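Pseudopodium-enriched atypical kinase 1 (Homo sapiens, PDB 6BHC) is a pseudokinase with an unusual catalytic cleft that forms dimers and probably signals as a scaffold rather than by phosphoryl transfer. Local coordinates at residues Asp52-Phe57 with Glu127-Leu132; Leu105-Ser110 with Tyr197-Cys202; Asn380-Lys385 with Asp421-Ile426. The protein carries 1 engineered substitution. All blocks are in the same frame, centred on the assembly; numbering follows the deposited sequence.

Contact 1: residues Asp52-Phe57 with Glu127-Leu132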
loop_
_atom_site.group_PDB
_atom_site.type_symbol
_atom_site.label_atom_id
_atom_site.label_comp_id
_atom_site.label_asym_id
_atom_site.label_seq_id
_atom_site.Cartn_x
_atom_site.Cartn_y
_atom_site.Cartn_z
ATOM N N ASP A 52 -42.065 24.155 -8.770
ATOM C CA ASP A 52 -41.405 23.965 -10.063
ATOM C C ASP A 52 -39.953 23.521 -9.890
ATOM O O ASP A 52 -39.006 24.213 -10.272
ATOM C CB ASP A 52 -41.495 25.233 -10.917
ATOM C CG ASP A 52 -42.723 25.252 -11.803
ATOM O OD1 ASP A 52 -43.212 24.161 -12.163
ATOM O OD2 ASP A 52 -43.195 26.357 -12.143
ATOM N N SER A 53 -39.790 22.334 -9.302
ATOM C CA SER A 53 -38.463 21.744 -9.203
ATOM C C SER A 53 -37.991 21.173 -10.533
ATOM O O SER A 53 -36.792 20.931 -10.698
ATOM C CB SER A 53 -38.449 20.663 -8.125
ATOM O OG SER A 53 -38.743 21.219 -6.858
ATOM N N TRP A 54 -38.909 20.956 -11.479
ATOM C CA TRP A 54 -38.514 20.521 -12.815
ATOM C C TRP A 54 -37.682 21.582 -13.522
ATOM O O TRP A 54 -36.832 21.252 -14.357
ATOM C CB TRP A 54 -39.756 20.177 -13.638
ATOM C CG TRP A 54 -39.487 20.014 -15.101
ATOM C CD1 TRP A 54 -39.755 20.916 -16.090
ATOM C CD2 TRP A 54 -38.892 18.880 -15.744
ATOM N NE1 TRP A 54 -39.366 20.413 -17.309
ATOM C CE2 TRP A 54 -38.833 19.164 -17.122
ATOM C CE3 TRP A 54 -38.405 17.652 -15.286
ATOM C CZ2 TRP A 54 -38.306 18.266 -18.048
ATOM C CZ3 TRP A 54 -37.883 16.760 -16.208
ATOM C CH2 TRP A 54 -37.838 17.072 -17.572
ATOM N N SER A 55 -37.907 22.857 -13.200
ATOM C CA SER A 55 -37.133 23.940 -13.791
ATOM C C SER A 55 -35.752 24.083 -13.165
ATOM O O SER A 55 -34.886 24.741 -13.753
ATOM C CB SER A 55 -37.896 25.260 -13.662
ATOM O OG SER A 55 -37.154 26.338 -14.204
ATOM N N ASP A 56 -35.524 23.486 -11.995
ATOM C CA ASP A 56 -34.226 23.554 -11.335
ATOM C C ASP A 56 -33.216 22.567 -11.902
ATOM O O ASP A 56 -32.053 22.588 -11.484
ATOM C CB ASP A 56 -34.384 23.312 -9.831
ATOM C CG ASP A 56 -35.036 24.478 -9.119
ATOM O OD1 ASP A 56 -34.918 25.619 -9.614
ATOM O OD2 ASP A 56 -35.664 24.254 -8.062
ATOM N N PHE A 57 -33.620 21.708 -12.830
ATOM C CA PHE A 57 -32.729 20.726 -13.442
ATOM C C PHE A 57 -32.527 21.117 -14.901
ATOM O O PHE A 57 -33.381 20.850 -15.751
ATOM C CB PHE A 57 -33.294 19.314 -13.307
ATOM C CG PHE A 57 -33.264 18.787 -11.903
ATOM C CD1 PHE A 57 -34.335 18.992 -11.047
ATOM C CD2 PHE A 57 -32.159 18.096 -11.433
ATOM C CE1 PHE A 57 -34.307 18.512 -9.751
ATOM C CE2 PHE A 57 -32.125 17.613 -10.139
ATOM C CZ PHE A 57 -33.200 17.821 -9.296
ATOM N N GLU A 127 -44.564 17.918 -15.446
ATOM C CA GLU A 127 -45.003 17.909 -16.837
ATOM C C GLU A 127 -43.771 17.914 -17.733
ATOM O O GLU A 127 -43.013 18.888 -17.756
ATOM C CB GLU A 127 -45.901 19.108 -17.126
ATOM C CG GLU A 127 -47.219 19.099 -16.371
ATOM C CD GLU A 127 -48.070 20.319 -16.666
ATOM O OE1 GLU A 127 -47.541 21.288 -17.250
ATOM O OE2 GLU A 127 -49.268 20.309 -16.319
ATOM N N VAL A 128 -43.565 16.825 -18.466
ATOM C CA VAL A 128 -42.370 16.654 -19.288
ATOM C C VAL A 128 -42.757 16.794 -20.757
ATOM O O VAL A 128 -43.783 16.238 -21.177
ATOM C CB VAL A 128 -41.701 15.296 -19.015
ATOM C CG1 VAL A 128 -40.384 15.175 -19.768
ATOM C CG2 VAL A 128 -41.483 15.103 -17.524
ATOM N N PRO A 129 -41.989 17.528 -21.561
ATOM C CA PRO A 129 -42.287 17.602 -22.997
ATOM C C PRO A 129 -42.187 16.235 -23.657
ATOM O O PRO A 129 -41.319 15.424 -23.323
ATOM C CB PRO A 129 -41.219 18.562 -23.533
ATOM C CG PRO A 129 -40.786 19.355 -22.346
ATOM C CD PRO A 129 -40.885 18.425 -21.176
ATOM N N ASN A 130 -43.087 15.988 -24.611
ATOM C CA ASN A 130 -43.111 14.708 -25.308
ATOM C C ASN A 130 -41.866 14.484 -26.154
ATOM O O ASN A 130 -41.518 13.329 -26.425
ATOM C CB ASN A 130 -44.360 14.610 -26.189
ATOM C CG ASN A 130 -45.640 14.506 -25.383
ATOM O OD1 ASN A 130 -45.650 14.744 -24.175
ATOM N ND2 ASN A 130 -46.729 14.152 -26.054
ATOM N N ARG A 131 -41.186 15.555 -26.576
ATOM C CA ARG A 131 -39.991 15.396 -27.395
ATOM C C ARG A 131 -38.870 14.683 -26.650
ATOM O O ARG A 131 -37.985 14.105 -27.289
ATOM C CB ARG A 131 -39.511 16.759 -27.888
ATOM C CG ARG A 131 -39.242 17.755 -26.774
ATOM C CD ARG A 131 -38.751 19.083 -27.327
ATOM N NE ARG A 131 -38.494 20.050 -26.264
ATOM C CZ ARG A 131 -37.350 20.135 -25.593
ATOM N NH1 ARG A 131 -36.351 19.310 -25.875
ATOM N NH2 ARG A 131 -37.204 21.045 -24.639
ATOM N N LEU A 132 -38.889 14.705 -25.316
ATOM C CA LEU A 132 -37.876 14.002 -24.538
ATOM C C LEU A 132 -38.177 12.513 -24.426
ATOM O O LEU A 132 -37.251 11.705 -24.296
ATOM C CB LEU A 132 -37.764 14.618 -23.142
ATOM C CG LEU A 132 -37.322 16.080 -23.068
ATOM C CD1 LEU A 132 -37.411 16.584 -21.635
ATOM C CD2 LEU A 132 -35.909 16.222 -23.614
#

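Contact 2: residues Leu105-Ser110 with Tyr197-Cys202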
loop_
_atom_site.group_PDB
_atom_site.type_symbol
_atom_site.label_atom_id
_atom_site.label_comp_id
_atom_site.label_asym_id
_atom_site.label_seq_id
_atom_site.Cartn_x
_atom_site.Cartn_y
_atom_site.Cartn_z
ATOM N N LEU A 105 -40.135 2.491 -6.321
ATOM C CA LEU A 105 -39.520 3.324 -5.292
ATOM C C LEU A 105 -39.792 2.774 -3.898
ATOM O O LEU A 105 -38.922 2.833 -3.024
ATOM C CB LEU A 105 -40.023 4.763 -5.410
ATOM C CG LEU A 105 -39.564 5.561 -6.632
ATOM C CD1 LEU A 105 -40.278 6.901 -6.696
ATOM C CD2 LEU A 105 -38.059 5.759 -6.607
ATOM N N ALA A 106 -40.990 2.228 -3.672
ATOM C CA ALA A 106 -41.341 1.741 -2.341
ATOM C C ALA A 106 -40.461 0.567 -1.924
ATOM O O ALA A 106 -39.976 0.519 -0.788
ATOM C CB ALA A 106 -42.817 1.348 -2.298
ATOM N N VAL A 107 -40.239 -0.386 -2.831
ATOM C CA VAL A 107 -39.439 -1.557 -2.487
ATOM C C VAL A 107 -37.965 -1.186 -2.372
ATOM O O VAL A 107 -37.268 -1.634 -1.453
ATOM C CB VAL A 107 -39.667 -2.678 -3.520
ATOM C CG1 VAL A 107 -38.729 -3.846 -3.256
ATOM C CG2 VAL A 107 -41.115 -3.138 -3.486
ATOM N N ARG A 108 -37.470 -0.353 -3.289
ATOM C CA ARG A 108 -36.051 -0.014 -3.309
ATOM C C ARG A 108 -35.666 0.951 -2.193
ATOM O O ARG A 108 -34.525 0.913 -1.716
ATOM C CB ARG A 108 -35.680 0.575 -4.673
ATOM C CG ARG A 108 -34.191 0.725 -4.911
ATOM C CD ARG A 108 -33.907 1.051 -6.368
ATOM N NE ARG A 108 -34.680 2.197 -6.834
ATOM C CZ ARG A 108 -34.323 3.463 -6.649
ATOM N NH1 ARG A 108 -33.202 3.751 -6.001
ATOM N NH2 ARG A 108 -35.088 4.443 -7.110
ATOM N N GLN A 109 -36.587 1.818 -1.763
ATOM C CA GLN A 109 -36.276 2.753 -0.687
ATOM C C GLN A 109 -36.119 2.053 0.657
ATOM O O GLN A 109 -35.431 2.577 1.541
ATOM C CB GLN A 109 -37.360 3.829 -0.598
ATOM C CG GLN A 109 -37.042 5.000 0.317
ATOM C CD GLN A 109 -38.138 6.048 0.306
ATOM O OE1 GLN A 109 -39.056 5.991 -0.514
ATOM N NE2 GLN A 109 -38.052 7.010 1.218
ATOM N N SER A 110 -36.726 0.880 0.828
ATOM C CA SER A 110 -36.616 0.130 2.073
ATOM C C SER A 110 -35.307 -0.638 2.196
ATOM O O SER A 110 -35.090 -1.295 3.219
ATOM C CB SER A 110 -37.795 -0.840 2.208
ATOM O OG SER A 110 -37.808 -1.784 1.150
ATOM N N TYR A 197 -33.744 -9.302 2.970
ATOM C CA TYR A 197 -35.030 -8.623 2.903
ATOM C C TYR A 197 -36.137 -9.508 2.349
ATOM O O TYR A 197 -37.303 -9.099 2.375
ATOM C CB TYR A 197 -34.924 -7.359 2.039
ATOM C CG TYR A 197 -34.021 -6.286 2.602
ATOM C CD1 TYR A 197 -34.481 -5.401 3.569
ATOM C CD2 TYR A 197 -32.711 -6.152 2.161
ATOM C CE1 TYR A 197 -33.659 -4.418 4.086
ATOM C CE2 TYR A 197 -31.883 -5.170 2.668
ATOM C CZ TYR A 197 -32.361 -4.307 3.632
ATOM O OH TYR A 197 -31.540 -3.329 4.144
ATOM N N HIS A 198 -35.799 -10.703 1.857
ATOM C CA HIS A 198 -36.751 -11.591 1.186
ATOM C C HIS A 198 -37.405 -10.886 -0.001
ATOM O O HIS A 198 -38.624 -10.919 -0.184
ATOM C CB HIS A 198 -37.805 -12.122 2.160
ATOM C CG HIS A 198 -37.237 -12.952 3.266
ATOM N ND1 HIS A 198 -36.822 -12.411 4.463
ATOM C CD2 HIS A 198 -37.006 -14.283 3.353
ATOM C CE1 HIS A 198 -36.364 -13.375 5.243
ATOM N NE2 HIS A 198 -36.464 -14.521 4.593
ATOM N N VAL A 199 -36.575 -10.237 -0.811
ATOM C CA VAL A 199 -37.020 -9.503 -1.988
ATOM C C VAL A 199 -36.486 -10.210 -3.225
ATOM O O VAL A 199 -35.302 -10.565 -3.282
ATOM C CB VAL A 199 -36.559 -8.036 -1.941
ATOM C CG1 VAL A 199 -36.817 -7.349 -3.271
ATOM C CG2 VAL A 199 -37.267 -7.299 -0.816
ATOM N N THR A 200 -37.361 -10.431 -4.201
ATOM C CA THR A 200 -36.990 -10.978 -5.499
ATOM C C THR A 200 -37.248 -9.923 -6.565
ATOM O O THR A 200 -38.318 -9.305 -6.584
ATOM C CB THR A 200 -37.778 -12.251 -5.815
ATOM O OG1 THR A 200 -39.179 -11.954 -5.843
ATOM C CG2 THR A 200 -37.513 -13.323 -4.766
ATOM N N HIS A 201 -36.272 -9.724 -7.451
ATOM C CA HIS A 201 -36.389 -8.677 -8.462
ATOM C C HIS A 201 -37.474 -9.011 -9.482
ATOM O O HIS A 201 -38.317 -8.165 -9.804
ATOM C CB HIS A 201 -35.039 -8.468 -9.148
ATOM C CG HIS A 201 -35.000 -7.280 -10.058
ATOM N ND1 HIS A 201 -35.484 -7.316 -11.348
ATOM C CD2 HIS A 201 -34.526 -6.027 -9.868
ATOM C CE1 HIS A 201 -35.311 -6.134 -11.912
ATOM N NE2 HIS A 201 -34.732 -5.334 -11.035
ATOM N N CYS A 202 -37.455 -10.235 -10.012
ATOM C CA CYS A 202 -38.471 -10.800 -10.901
ATOM C C CYS A 202 -38.500 -10.169 -12.288
ATOM O O CYS A 202 -39.388 -10.498 -13.086
ATOM C CB CYS A 202 -39.876 -10.715 -10.292
ATOM S SG CYS A 202 -40.071 -11.616 -8.747
#

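Contact 3: residues Asn380-Lys385 with Asp421-Ile426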
loop_
_atom_site.group_PDB
_atom_site.type_symbol
_atom_site.label_atom_id
_atom_site.label_comp_id
_atom_site.label_asym_id
_atom_site.label_seq_id
_atom_site.Cartn_x
_atom_site.Cartn_y
_atom_site.Cartn_z
ATOM N N ASN A 380 -3.155 -24.339 0.904
ATOM C CA ASN A 380 -1.907 -23.824 0.349
ATOM C C ASN A 380 -2.178 -22.819 -0.762
ATOM O O ASN A 380 -1.501 -21.789 -0.857
ATOM C CB ASN A 380 -1.041 -24.973 -0.166
ATOM C CG ASN A 380 -0.564 -25.888 0.944
ATOM O OD1 ASN A 380 -0.590 -25.525 2.121
ATOM N ND2 ASN A 380 -0.122 -27.084 0.575
ATOM N N TRP A 381 -3.171 -23.101 -1.609
ATOM C CA TRP A 381 -3.536 -22.153 -2.657
ATOM C C TRP A 381 -4.016 -20.834 -2.062
ATOM O O TRP A 381 -3.659 -19.758 -2.555
ATOM C CB TRP A 381 -4.608 -22.760 -3.564
ATOM C CG TRP A 381 -5.018 -21.859 -4.689
ATOM C CD1 TRP A 381 -4.496 -21.832 -5.949
ATOM C CD2 TRP A 381 -6.034 -20.850 -4.655
ATOM N NE1 TRP A 381 -5.127 -20.871 -6.702
ATOM C CE2 TRP A 381 -6.074 -20.253 -5.929
ATOM C CE3 TRP A 381 -6.915 -20.393 -3.668
ATOM C CZ2 TRP A 381 -6.957 -19.224 -6.244
ATOM C CZ3 TRP A 381 -7.791 -19.371 -3.983
ATOM C CH2 TRP A 381 -7.805 -18.797 -5.259
ATOM N N LEU A 382 -4.819 -20.899 -0.997
ATOM C CA LEU A 382 -5.314 -19.683 -0.357
ATOM C C LEU A 382 -4.174 -18.866 0.239
ATOM O O LEU A 382 -4.117 -17.642 0.071
ATOM C CB LEU A 382 -6.336 -20.036 0.723
ATOM C CG LEU A 382 -7.794 -20.155 0.289
ATOM C CD1 LEU A 382 -8.655 -20.653 1.439
ATOM C CD2 LEU A 382 -8.302 -18.817 -0.221
ATOM N N ASP A 383 -3.258 -19.531 0.945
ATOM C CA ASP A 383 -2.173 -18.814 1.608
ATOM C C ASP A 383 -1.279 -18.100 0.601
ATOM O O ASP A 383 -0.827 -16.976 0.847
ATOM C CB ASP A 383 -1.357 -19.782 2.467
ATOM C CG ASP A 383 -2.177 -20.403 3.585
ATOM O OD1 ASP A 383 -3.175 -19.781 4.008
ATOM O OD2 ASP A 383 -1.824 -21.511 4.043
ATOM N N ILE A 384 -1.024 -18.733 -0.547
ATOM C CA ILE A 384 -0.183 -18.114 -1.566
ATOM C C ILE A 384 -0.905 -16.945 -2.225
ATOM O O ILE A 384 -0.322 -15.873 -2.424
ATOM C CB ILE A 384 0.257 -19.166 -2.600
ATOM C CG1 ILE A 384 1.168 -20.205 -1.945
ATOM C CG2 ILE A 384 0.953 -18.505 -3.780
ATOM C CD1 ILE A 384 1.645 -21.286 -2.892
ATOM N N LYS A 385 -2.182 -17.130 -2.572
ATOM C CA LYS A 385 -2.931 -16.065 -3.231
ATOM C C LYS A 385 -3.129 -14.869 -2.309
ATOM O O LYS A 385 -3.066 -13.718 -2.756
ATOM C CB LYS A 385 -4.278 -16.593 -3.722
ATOM C CG LYS A 385 -4.170 -17.575 -4.876
ATOM C CD LYS A 385 -3.840 -16.872 -6.185
ATOM C CE LYS A 385 -4.989 -15.978 -6.629
ATOM N NZ LYS A 385 -4.737 -15.352 -7.957
ATOM N N ASP A 421 -13.499 -24.799 2.970
ATOM C CA ASP A 421 -14.806 -25.426 2.811
ATOM C C ASP A 421 -15.587 -24.799 1.663
ATOM O O ASP A 421 -16.244 -25.508 0.894
ATOM C CB ASP A 421 -15.596 -25.328 4.115
ATOM C CG ASP A 421 -16.915 -26.071 4.053
ATOM O OD1 ASP A 421 -16.917 -27.299 4.283
ATOM O OD2 ASP A 421 -17.950 -25.428 3.776
ATOM N N SER A 422 -15.525 -23.471 1.528
ATOM C CA SER A 422 -16.244 -22.810 0.443
ATOM C C SER A 422 -15.618 -23.128 -0.909
ATOM O O SER A 422 -16.329 -23.273 -1.909
ATOM C CB SER A 422 -16.276 -21.298 0.671
ATOM O OG SER A 422 -15.032 -20.706 0.345
ATOM N N LEU A 423 -14.287 -23.231 -0.962
ATOM C CA LEU A 423 -13.632 -23.600 -2.213
ATOM C C LEU A 423 -13.949 -25.038 -2.595
ATOM O O LEU A 423 -14.166 -25.340 -3.774
ATOM C CB LEU A 423 -12.121 -23.398 -2.097
ATOM C CG LEU A 423 -11.610 -21.965 -1.943
ATOM C CD1 LEU A 423 -10.093 -21.946 -1.978
ATOM C CD2 LEU A 423 -12.184 -21.062 -3.025
ATOM N N SER A 424 -13.983 -25.940 -1.610
ATOM C CA SER A 424 -14.269 -27.341 -1.897
ATOM C C SER A 424 -15.660 -27.509 -2.496
ATOM O O SER A 424 -15.867 -28.356 -3.372
ATOM C CB SER A 424 -14.125 -28.175 -0.624
ATOM O OG SER A 424 -14.423 -29.538 -0.871
ATOM N N CYS A 425 -16.626 -26.707 -2.042
ATOM C CA CYS A 425 -17.971 -26.785 -2.603
ATOM C C CYS A 425 -18.011 -26.243 -4.028
ATOM O O CYS A 425 -18.659 -26.831 -4.901
ATOM C CB CYS A 425 -18.956 -26.033 -1.709
ATOM S SG CYS A 425 -19.106 -26.710 -0.037
ATOM N N ILE A 426 -17.322 -25.128 -4.283
ATOM C CA ILE A 426 -17.332 -24.541 -5.620
ATOM C C ILE A 426 -16.610 -25.445 -6.612
ATOM O O ILE A 426 -17.056 -25.617 -7.753
ATOM C CB ILE A 426 -16.717 -23.130 -5.587
ATOM C CG1 ILE A 426 -17.574 -22.196 -4.734
ATOM C CG2 ILE A 426 -16.575 -22.570 -6.996
ATOM C CD1 ILE A 426 -19.008 -22.084 -5.214
#

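Contact 1: residues Asp52-Phe57 with Glu127-Leu132
Trp54 carries this contact, giving up 86 Å² to residues 127-132 out of 159 Å² buried by both sides together. Its indole reaches across from a short turn to the end of strand 123-128 because CG stands anti to the backbone N (chi1 167°), beside the carbonyl carbon. Val128 meets the six-membered part of the ring with both methyls: Trp54 CH2 lies 3.9 Å from Val128 CG1, while Val128 CG2 sits over one face, 4.1 Å above the plane and displaced toward the rim. The two side chains cross at about a right angle. The carbonyl oxygen of Glu127 occupies that same face near the pyrrole portion, 4.0 Å from Trp54 NE1; CB of Glu127 is directed away from Trp54, and its closest atom to the ring is this backbone O. Two smaller partners complete the fit. Leu132 CD1 comes up at the ring edge, close to its plane, 4.1 Å from Trp54 CZ2, and Pro129 CD approaches the same carbon obliquely. No hydrogen bond crosses; apart from Glu127 O over the face, the touching atoms are apolar. Beyond these residues the indole also touches Val88 and Ile90 of strand 85-91 and Phe124 and Ala126 of strand 123-128. A tryptophan from the chain leading into strand 57-59 thus packs on the curled antiparallel sheet characteristic of the protein kinase N-lobe.

Contact 2: residues Leu105-Ser110 with Tyr197-Cys202
Ser110 presents its backbone oxygen, not its side chain, to the ring of Tyr197: Ser110 O lies 3.5 Å from Tyr197 CE1, an oblique approach that is the closest of the contact, and no hydrogen bond crosses the two segments. By its place in the protein kinase fold, helix 104-109 corresponds to the alpha-C helix, and residues 197-202 form the approach to the catalytic loop, whose His-x-Asp sequence begins at His201. The contact therefore links the end of alpha-C in the N-lobe to the C-lobe. The longer helix 173-194 is closed by a Schellman motif with His198 as its C-prime residue, which turns the chain from Tyr197 into strand 199-200. Tyr197 keeps CG beside its backbone N (chi1 -65°), and its CB is directed toward residues 105-110. The phenol oxygen accepts a hydrogen bond from Ala112 N, in the chain leaving the helix. A serine in place of Tyr197 would lack the ring and the far-reaching hydroxyl, and would probably leave Ala112 N without this acceptor and open a gap beside Ser110. Deeper in, two buried valines meet by one methyl each, Val107 CG1 and Val199 CG1, 4.0 Å apart, the side chains sliding past each other in opposite directions. Nearby, His201 NE2 bonds Ser241 O and its ring meets Phe243 edge-to-face, while the backbone nitrogens of His201 and Cys202 bond Asp278. At the helix end Ser110 folds back on its own turn: Ser110 OG donates to Val107 O at 2.7 Å, tilted 34° from the carbonyl plane.

Contact 3: residues Asn380-Lys385 with Asp421-Ile426
With chi1 at -179°, Trp381 holds its CG anti to the backbone N and swings the indole toward Leu423, whose own CG lies anti to the carbonyl carbon (chi1 -66°) and sends a methyl out to meet it. That methyl, Leu423 CD1, makes every close approach of the contact. It is 3.7 Å from Leu382 CG and also within 4.0 Å of both Leu382 CD1 and Leu382 CD2, so the two leucines reach toward each other tip to tip. Trp381 comes in at about a right angle and offers the carbons of its benzene part, with Trp381 CE3 3.9 Å from Leu423 CD1; the methyl meets this ring obliquely. One face of the indole is covered by the aliphatic chain of Lys385, a turn further along the same helix, with Lys385 CG 3.4 Å above the ring plane and over its centre. Between the two segments the nearest CA atoms, those of Leu382 and Leu423, are 9.4 Å apart, so only side chains meet; 103 Å² is buried, and the side-chain contacts are apolar. The setting is consistent with the helical dimerization module of the PEAK family: Asn380 and Ile384 pack on Val16, and Asp383 on Ile20, of the second subunit. Within the chain, Trp381 touches Leu361 of helix 359-367, Leu423 rests on Tyr414 of helix 406-417, and Ile426 turns to helix 343-354.

From the N terminus, helix 16-39 leads to residues 52-57, where contact 1 opens; it closes at 127-132 after the chain has laid down most of the N-lobe sheet. Contact 2 opens before that, at 105-110, and closes at 197-202, so the segments of the two alternate and their loops cross. They do not touch, their nearest atoms being about 13 Å apart: contact 1 stays within the N-lobe, whereas contact 2 spans the lobes. Contact 3 follows in series, its loop of 35 residues joining helix 371-396 to helix 420-430. Its centre is 54 Å from that of contact 1, on the opposite side of the chain's centre, where helix 371-396 also packs on the second subunit.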